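Local coordinates for sugar ABC transporter (Sugar-binding protein) (PDB 4YO7) that binds myo-inositol in a pocket between its two lobes and probably serves as the solute-capturing subunit of a sugar ABC transporter, at residues Met158-Val161 / Ala162-Asn166; Val294-Gln297 / Ala298-Glu302; Met216-Met219 / Glu220-Asn224. One frame throughout, in Å; residues are numbered along the deposited sequence.

All three interactions are local, joining residues three to five positions apart near the C-terminal ends of helices that cover parallel sheets. Interactions 1 and 3 belong to the lobe built on the four-stranded sheet, their centres about 23 Å apart; interaction 2 lies on the other side of the chain's centre, about 43 and 47 Å from them between centres, against the six-stranded sheet. Each has a buried flank on its sheet and a polar flank outside. Their chemistry differs: interaction 1 combines a water-bridged Glu-Lys pair with a Val-Leu contact, interaction 2 is dominated by backbone capping round small side chains, and interaction 3 by a leucine packed on tryptophan.

Interaction 1: Met158-Val161 / Ala162-Asn166; sequences MEEV and AKLLN
E160 and K163 meet through water. Their charged ends stay 4.4 Å apart (OE1 to NZ), beyond a salt bridge, and one water spans the space: it donates to E160 OE1 at 2.6 Å and accepts from K163 NZ at 2.8 Å. The glutamate leaves with CG anti to the backbone N (chi1 -178°) and bends at chi2, which swings OE1 across the extended lysine at about a right angle, 3.8 Å from K163 CD.

The apolar contacts lie on the buried flank. V161 and L165 run side by side, CG1 of the valine 3.8 Å from CD1 of the leucine, and both rest on A231. M158, present as selenomethionine, bends at chi2 and chi3 so that its CE comes to 4.5 Å from A162 CB, and it also packs on N190, I193 and I194 of helix 181-195.

Main-chain bonds link each residue to the one four places earlier, from A162 N to M158 O (2.9 Å) through to L165 N to V161 O. Then N166 turns to positive phi (52°) and its N bonds back to K163 O at 3.1 Å, one of the two returning bonds of a Schellman motif that closes helix 150-164 against the four-stranded sheet of a periplasmic-binding-protein fold.

Interaction 2: Val294-Gln297 / Ala298-Glu302; sequences VAVQ and AANGE
Q297 O is gripped by two backbone amides beyond the helix end. E302 N reaches it at 3.1 Å with a fairly straight N-H (154°), and N300 N adds a weak bond at 3.2 Å, bent to 125°. The N300 amide is therefore shared, because its stronger bond goes to V296 O at 2.9 Å. Inside this wrap G301 N returns to A298 O, and with the bond from E302 it makes a Schellman motif. The phi of G301, 93°, shows the reversal; at these backbone angles a CB would be jammed against the carbonyl O of N300, a penalty that glycine avoids.

The side chains pack round the same carbonyls. E302 lays its CB 3.4 Å from Q297 O, and with CG anti to its own carbonyl carbon its extended chain passes the glutamine at a slant, the carboxylate and amide planes well turned from each other. N300 runs alongside V296, its ND2 3.7 Å from V296 CG1; ND2 also lies near V296 O, but its angle is too poor for a bond. Earlier in the turn, A299 N bonds to A295 O at 2.8 Å, and A299 CB sits 3.2 Å from that oxygen.

On the sheet side V296 lies on I48, F76 and F78, and A295 on I48 and I106, joining helix 284-299 to the six-stranded sheet. The last-turn carbonyls of V296, Q297 and A298 are thus met by main-chain N-H groups of the turn itself, which implies that the helix can end here without a side-chain cap on these oxygens.

Interaction 3: Met216-Met219 / Glu220-Asn224; sequences MRLM and ENWLN
L218 lies over one face of the W222 indole. Its CG stands 3.8 Å above the ring plane, over the centre, and its methyls divide the two rings between them: CD1 makes a CH-pi contact with the five-membered ring, 3.7 Å from the centroid and 24° off the normal, while CD2 comes within 3.8 Å of W222 CZ2. Two torsions bring this about, L218 CG being anti to the backbone N (chi1 178°) and chi2 tipping the branch toward the ring.

M219, a selenomethionine bent at chi2 and chi3, comes to the indole from another direction: its CE lies near the ring plane, at the edge, 4.0 Å from W222 CB, and also 3.8 Å from L223 CG. At the start of the segment E220 runs beside M216, with OE2 3.7 Å from M216 CG, both also touching A246 of helix 237-249; R217, exposed, directs its NH2 into a salt bridge with E214.

These side chains are spaced by the helical backbone, W222 N bonding to L218 O and L223 N to M219 O, each at 2.9 Å. Beyond them W222 packs on A172, M174 and I229, and M219 on A243 and A246. With W222 cut back to an alanine, the L218 methyls would probably lose the aromatic face they lie on, and a gap would open beside M174. The CH-pi contact joins two residues of one helix and makes a single apolar surface of L218 and W222, which meets strand 169-175 by apolar packing on A172 and M174, while the charge of R217 is answered on the exposed side by E214.

Interaction 1: Met158-Val161 / Ala162-Asn166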
loop_
_atom_site.group_PDB
_atom_site.type_symbol
_atom_site.label_atom_id
_atom_site.label_comp_id
_atom_site.label_asym_id
_atom_site.label_seq_id
_atom_site.Cartn_x
_atom_site.Cartn_y
_atom_site.Cartn_z
HETATM N N MSE A 158 11.190 -8.184 7.275
HETATM C CA MSE A 158 11.711 -9.509 7.541
HETATM C C MSE A 158 13.110 -9.465 8.136
HETATM O O MSE A 158 13.491 -10.358 8.887
HETATM C CB MSE A 158 11.697 -10.348 6.257
HETATM C CG MSE A 158 11.955 -11.802 6.458
HETATM SE SE MSE A 158 10.596 -12.714 7.538
HETATM C CE MSE A 158 11.748 -13.714 8.719
ATOM N N GLU A 159 13.878 -8.423 7.845
ATOM C CA GLU A 159 15.137 -8.243 8.562
ATOM C C GLU A 159 14.905 -8.197 10.075
ATOM O O GLU A 159 15.640 -8.805 10.853
ATOM C CB GLU A 159 15.830 -6.961 8.123
ATOM C CG GLU A 159 16.626 -7.023 6.851
ATOM C CD GLU A 159 17.067 -5.629 6.425
ATOM O OE1 GLU A 159 17.075 -4.720 7.295
ATOM O OE2 GLU A 159 17.387 -5.440 5.229
ATOM N N GLU A 160 13.881 -7.468 10.494
ATOM C CA GLU A 160 13.644 -7.290 11.921
ATOM C C GLU A 160 13.088 -8.587 12.510
ATOM O O GLU A 160 13.494 -9.009 13.601
ATOM C CB GLU A 160 12.699 -6.108 12.164
ATOM C CG GLU A 160 12.431 -5.819 13.630
ATOM C CD GLU A 160 13.659 -5.406 14.421
ATOM O OE1 GLU A 160 14.702 -5.030 13.832
ATOM O OE2 GLU A 160 13.584 -5.479 15.666
ATOM N N VAL A 161 12.192 -9.255 11.785
ATOM C CA VAL A 161 11.654 -10.526 12.276
ATOM C C VAL A 161 12.787 -11.537 12.445
ATOM O O VAL A 161 12.843 -12.265 13.439
ATOM C CB VAL A 161 10.544 -11.092 11.325
ATOM C CG1 VAL A 161 10.155 -12.498 11.715
ATOM C CG2 VAL A 161 9.332 -10.190 11.333
ATOM N N ALA A 162 13.699 -11.577 11.480
ATOM C CA ALA A 162 14.859 -12.469 11.564
ATOM C C ALA A 162 15.699 -12.177 12.817
ATOM O O ALA A 162 16.127 -13.105 13.502
ATOM C CB ALA A 162 15.715 -12.338 10.334
ATOM N N LYS A 163 15.920 -10.900 13.111
ATOM C CA LYS A 163 16.652 -10.534 14.327
ATOM C C LYS A 163 15.938 -11.041 15.566
ATOM O O LYS A 163 16.570 -11.591 16.473
ATOM C CB LYS A 163 16.851 -9.022 14.410
ATOM C CG LYS A 163 17.874 -8.525 13.425
ATOM C CD LYS A 163 17.971 -7.010 13.399
ATOM C CE LYS A 163 18.770 -6.524 12.186
ATOM N NZ LYS A 163 18.702 -5.039 11.990
ATOM N N LEU A 164 14.621 -10.896 15.599
ATOM C CA LEU A 164 13.852 -11.316 16.755
ATOM C C LEU A 164 13.885 -12.830 16.936
ATOM O O LEU A 164 13.810 -13.328 18.060
ATOM C CB LEU A 164 12.421 -10.829 16.624
ATOM C CG LEU A 164 12.157 -9.327 16.695
ATOM C CD1 LEU A 164 10.748 -9.008 16.242
ATOM C CD2 LEU A 164 12.361 -8.811 18.097
ATOM N N LEU A 165 14.022 -13.558 15.832
ATOM C CA LEU A 165 14.071 -15.020 15.858
ATOM C C LEU A 165 15.490 -15.581 15.999
ATOM O O LEU A 165 15.674 -16.804 16.055
ATOM C CB LEU A 165 13.450 -15.584 14.584
ATOM C CG LEU A 165 11.947 -15.353 14.395
ATOM C CD1 LEU A 165 11.530 -15.799 13.021
ATOM C CD2 LEU A 165 11.170 -16.109 15.463
ATOM N N ASN A 166 16.484 -14.700 16.067
ATOM C CA ASN A 166 17.886 -15.118 16.041
ATOM C C ASN A 166 18.134 -16.033 14.837
ATOM O O ASN A 166 18.847 -17.034 14.912
ATOM C CB ASN A 166 18.271 -15.797 17.349
ATOM C CG ASN A 166 18.315 -14.822 18.492
ATOM O OD1 ASN A 166 19.134 -13.906 18.495
ATOM N ND2 ASN A 166 17.422 -14.996 19.462
HETATM O O HOH W 1 15.981 -4.835 11.602
#

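Interaction 2: Val294-Gln297 / Ala298-Glu302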
loop_
_atom_site.group_PDB
_atom_site.type_symbol
_atom_site.label_atom_id
_atom_site.label_comp_id
_atom_site.label_asym_id
_atom_site.label_seq_id
_atom_site.Cartn_x
_atom_site.Cartn_y
_atom_site.Cartn_z
ATOM N N VAL A 294 1.927 17.200 -7.433
ATOM C CA VAL A 294 2.530 16.857 -8.700
ATOM C C VAL A 294 1.516 17.026 -9.837
ATOM O O VAL A 294 1.843 17.527 -10.910
ATOM C CB VAL A 294 3.090 15.431 -8.642
ATOM C CG1 VAL A 294 3.539 14.941 -10.004
ATOM C CG2 VAL A 294 4.274 15.414 -7.668
ATOM N N ALA A 295 0.279 16.609 -9.592
ATOM C CA ALA A 295 -0.775 16.722 -10.586
ATOM C C ALA A 295 -1.059 18.177 -10.914
ATOM O O ALA A 295 -1.232 18.558 -12.074
ATOM C CB ALA A 295 -2.047 16.026 -10.085
ATOM N N VAL A 296 -1.090 19.006 -9.889
ATOM C CA VAL A 296 -1.275 20.441 -10.100
ATOM C C VAL A 296 -0.123 21.022 -10.933
ATOM O O VAL A 296 -0.343 21.808 -11.864
ATOM C CB VAL A 296 -1.387 21.188 -8.765
ATOM C CG1 VAL A 296 -1.210 22.681 -8.944
ATOM C CG2 VAL A 296 -2.736 20.900 -8.129
ATOM N N GLN A 297 1.114 20.646 -10.609
ATOM C CA GLN A 297 2.239 21.131 -11.380
ATOM C C GLN A 297 2.108 20.731 -12.838
ATOM O O GLN A 297 2.399 21.530 -13.723
ATOM C CB GLN A 297 3.570 20.601 -10.831
ATOM C CG GLN A 297 3.982 21.173 -9.507
ATOM C CD GLN A 297 5.250 20.512 -8.977
ATOM O OE1 GLN A 297 5.446 19.309 -9.134
ATOM N NE2 GLN A 297 6.121 21.303 -8.367
ATOM N N ALA A 298 1.718 19.491 -13.087
ATOM C CA ALA A 298 1.626 18.973 -14.458
ATOM C C ALA A 298 0.472 19.654 -15.201
ATOM O O ALA A 298 0.595 20.050 -16.369
ATOM C CB ALA A 298 1.420 17.473 -14.442
ATOM N N ALA A 299 -0.626 19.843 -14.487
ATOM C CA ALA A 299 -1.788 20.569 -15.008
ATOM C C ALA A 299 -1.434 22.009 -15.408
ATOM O O ALA A 299 -2.008 22.584 -16.359
ATOM C CB ALA A 299 -2.896 20.583 -13.985
ATOM N N ASN A 300 -0.502 22.602 -14.676
ATOM C CA ASN A 300 -0.060 23.960 -14.942
ATOM C C ASN A 300 1.017 24.055 -16.008
ATOM O O ASN A 300 1.526 25.133 -16.278
ATOM C CB ASN A 300 0.437 24.594 -13.657
ATOM C CG ASN A 300 -0.700 25.082 -12.773
ATOM O OD1 ASN A 300 -1.813 25.327 -13.244
ATOM N ND2 ASN A 300 -0.418 25.251 -11.489
ATOM N N GLY A 301 1.349 22.925 -16.609
ATOM C CA GLY A 301 2.252 22.894 -17.744
ATOM C C GLY A 301 3.722 22.665 -17.433
ATOM O O GLY A 301 4.562 22.793 -18.324
ATOM N N GLU A 302 4.039 22.335 -16.186
ATOM C CA GLU A 302 5.409 22.068 -15.768
ATOM C C GLU A 302 5.742 20.594 -15.931
ATOM O O GLU A 302 4.871 19.746 -15.737
ATOM C CB GLU A 302 5.620 22.458 -14.301
ATOM C CG GLU A 302 5.324 23.917 -13.993
ATOM C CD GLU A 302 5.481 24.243 -12.514
ATOM O OE1 GLU A 302 6.372 23.652 -11.865
ATOM O OE2 GLU A 302 4.710 25.084 -11.999
#

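Interaction 3: Met216-Met219 / Glu220-Asn224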
loop_
_atom_site.group_PDB
_atom_site.type_symbol
_atom_site.label_atom_id
_atom_site.label_comp_id
_atom_site.label_asym_id
_atom_site.label_seq_id
_atom_site.Cartn_x
_atom_site.Cartn_y
_atom_site.Cartn_z
HETATM N N MSE A 216 -7.938 -13.298 9.623
HETATM C CA MSE A 216 -8.369 -14.092 10.776
HETATM C C MSE A 216 -8.694 -15.529 10.344
HETATM O O MSE A 216 -8.295 -16.483 11.017
HETATM C CB MSE A 216 -9.569 -13.461 11.466
HETATM C CG MSE A 216 -9.952 -14.216 12.699
HETATM SE SE MSE A 216 -11.435 -13.262 13.544
HETATM C CE MSE A 216 -12.845 -13.889 12.334
ATOM N N ARG A 217 -9.392 -15.675 9.214
ATOM C CA ARG A 217 -9.829 -16.981 8.745
ATOM C C ARG A 217 -8.631 -17.795 8.329
ATOM O O ARG A 217 -8.517 -18.954 8.693
ATOM C CB ARG A 217 -10.827 -16.864 7.586
ATOM C CG ARG A 217 -11.297 -18.217 7.056
ATOM C CD ARG A 217 -12.473 -18.085 6.088
ATOM N NE ARG A 217 -12.072 -17.458 4.827
ATOM C CZ ARG A 217 -11.687 -18.117 3.734
ATOM N NH1 ARG A 217 -11.658 -19.447 3.711
ATOM N NH2 ARG A 217 -11.337 -17.440 2.650
ATOM N N LEU A 218 -7.700 -17.175 7.612
ATOM C CA LEU A 218 -6.517 -17.868 7.178
ATOM C C LEU A 218 -5.711 -18.339 8.382
ATOM O O LEU A 218 -5.277 -19.487 8.437
ATOM C CB LEU A 218 -5.673 -16.973 6.268
ATOM C CG LEU A 218 -4.357 -17.545 5.749
ATOM C CD1 LEU A 218 -4.584 -18.920 5.093
ATOM C CD2 LEU A 218 -3.682 -16.545 4.789
HETATM N N MSE A 219 -5.494 -17.451 9.353
HETATM C CA MSE A 219 -4.764 -17.838 10.559
HETATM C C MSE A 219 -5.441 -19.018 11.268
HETATM O O MSE A 219 -4.765 -19.936 11.738
HETATM C CB MSE A 219 -4.646 -16.679 11.522
HETATM C CG MSE A 219 -3.756 -16.934 12.706
HETATM SE SE MSE A 219 -1.894 -16.930 12.190
HETATM C CE MSE A 219 -1.491 -18.766 12.561
ATOM N N GLU A 220 -6.769 -18.977 11.363
ATOM C CA GLU A 220 -7.530 -20.060 11.970
ATOM C C GLU A 220 -7.236 -21.387 11.273
ATOM O O GLU A 220 -7.014 -22.411 11.941
ATOM C CB GLU A 220 -9.029 -19.762 11.915
ATOM C CG GLU A 220 -9.514 -18.758 12.959
ATOM C CD GLU A 220 -10.966 -18.309 12.751
ATOM O OE1 GLU A 220 -11.617 -18.745 11.777
ATOM O OE2 GLU A 220 -11.460 -17.515 13.572
ATOM N N ASN A 221 -7.256 -21.375 9.943
ATOM C CA ASN A 221 -6.999 -22.577 9.163
ATOM C C ASN A 221 -5.569 -23.060 9.362
ATOM O O ASN A 221 -5.312 -24.258 9.500
ATOM C CB ASN A 221 -7.306 -22.315 7.686
ATOM C CG ASN A 221 -8.796 -22.147 7.434
ATOM O OD1 ASN A 221 -9.615 -22.526 8.273
ATOM N ND2 ASN A 221 -9.159 -21.607 6.287
ATOM N N TRP A 222 -4.633 -22.127 9.407
ATOM C CA TRP A 222 -3.253 -22.482 9.634
ATOM C C TRP A 222 -3.053 -23.125 11.000
ATOM O O TRP A 222 -2.299 -24.088 11.129
ATOM C CB TRP A 222 -2.393 -21.248 9.515
ATOM C CG TRP A 222 -2.069 -20.846 8.095
ATOM C CD1 TRP A 222 -2.294 -21.565 6.941
ATOM C CD2 TRP A 222 -1.417 -19.640 7.693
ATOM N NE1 TRP A 222 -1.810 -20.867 5.852
ATOM C CE2 TRP A 222 -1.271 -19.684 6.292
ATOM C CE3 TRP A 222 -0.946 -18.525 8.384
ATOM C CZ2 TRP A 222 -0.662 -18.658 5.579
ATOM C CZ3 TRP A 222 -0.350 -17.518 7.676
ATOM C CH2 TRP A 222 -0.214 -17.582 6.296
ATOM N N LEU A 223 -3.723 -22.581 12.008
ATOM C CA LEU A 223 -3.667 -23.124 13.354
ATOM C C LEU A 223 -4.221 -24.543 13.374
ATOM O O LEU A 223 -3.705 -25.414 14.087
ATOM C CB LEU A 223 -4.449 -22.231 14.316
ATOM C CG LEU A 223 -3.756 -20.914 14.671
ATOM C CD1 LEU A 223 -4.701 -19.971 15.367
ATOM C CD2 LEU A 223 -2.536 -21.175 15.509
ATOM N N ASN A 224 -5.266 -24.788 12.594
ATOM C CA ASN A 224 -5.899 -26.103 12.581
ATOM C C ASN A 224 -5.114 -27.140 11.786
ATOM O O ASN A 224 -5.421 -28.330 11.836
ATOM C CB ASN A 224 -7.314 -26.020 12.020
ATOM C CG ASN A 224 -8.283 -25.358 12.975
ATOM O OD1 ASN A 224 -8.056 -25.318 14.185
ATOM N ND2 ASN A 224 -9.386 -24.850 12.435
#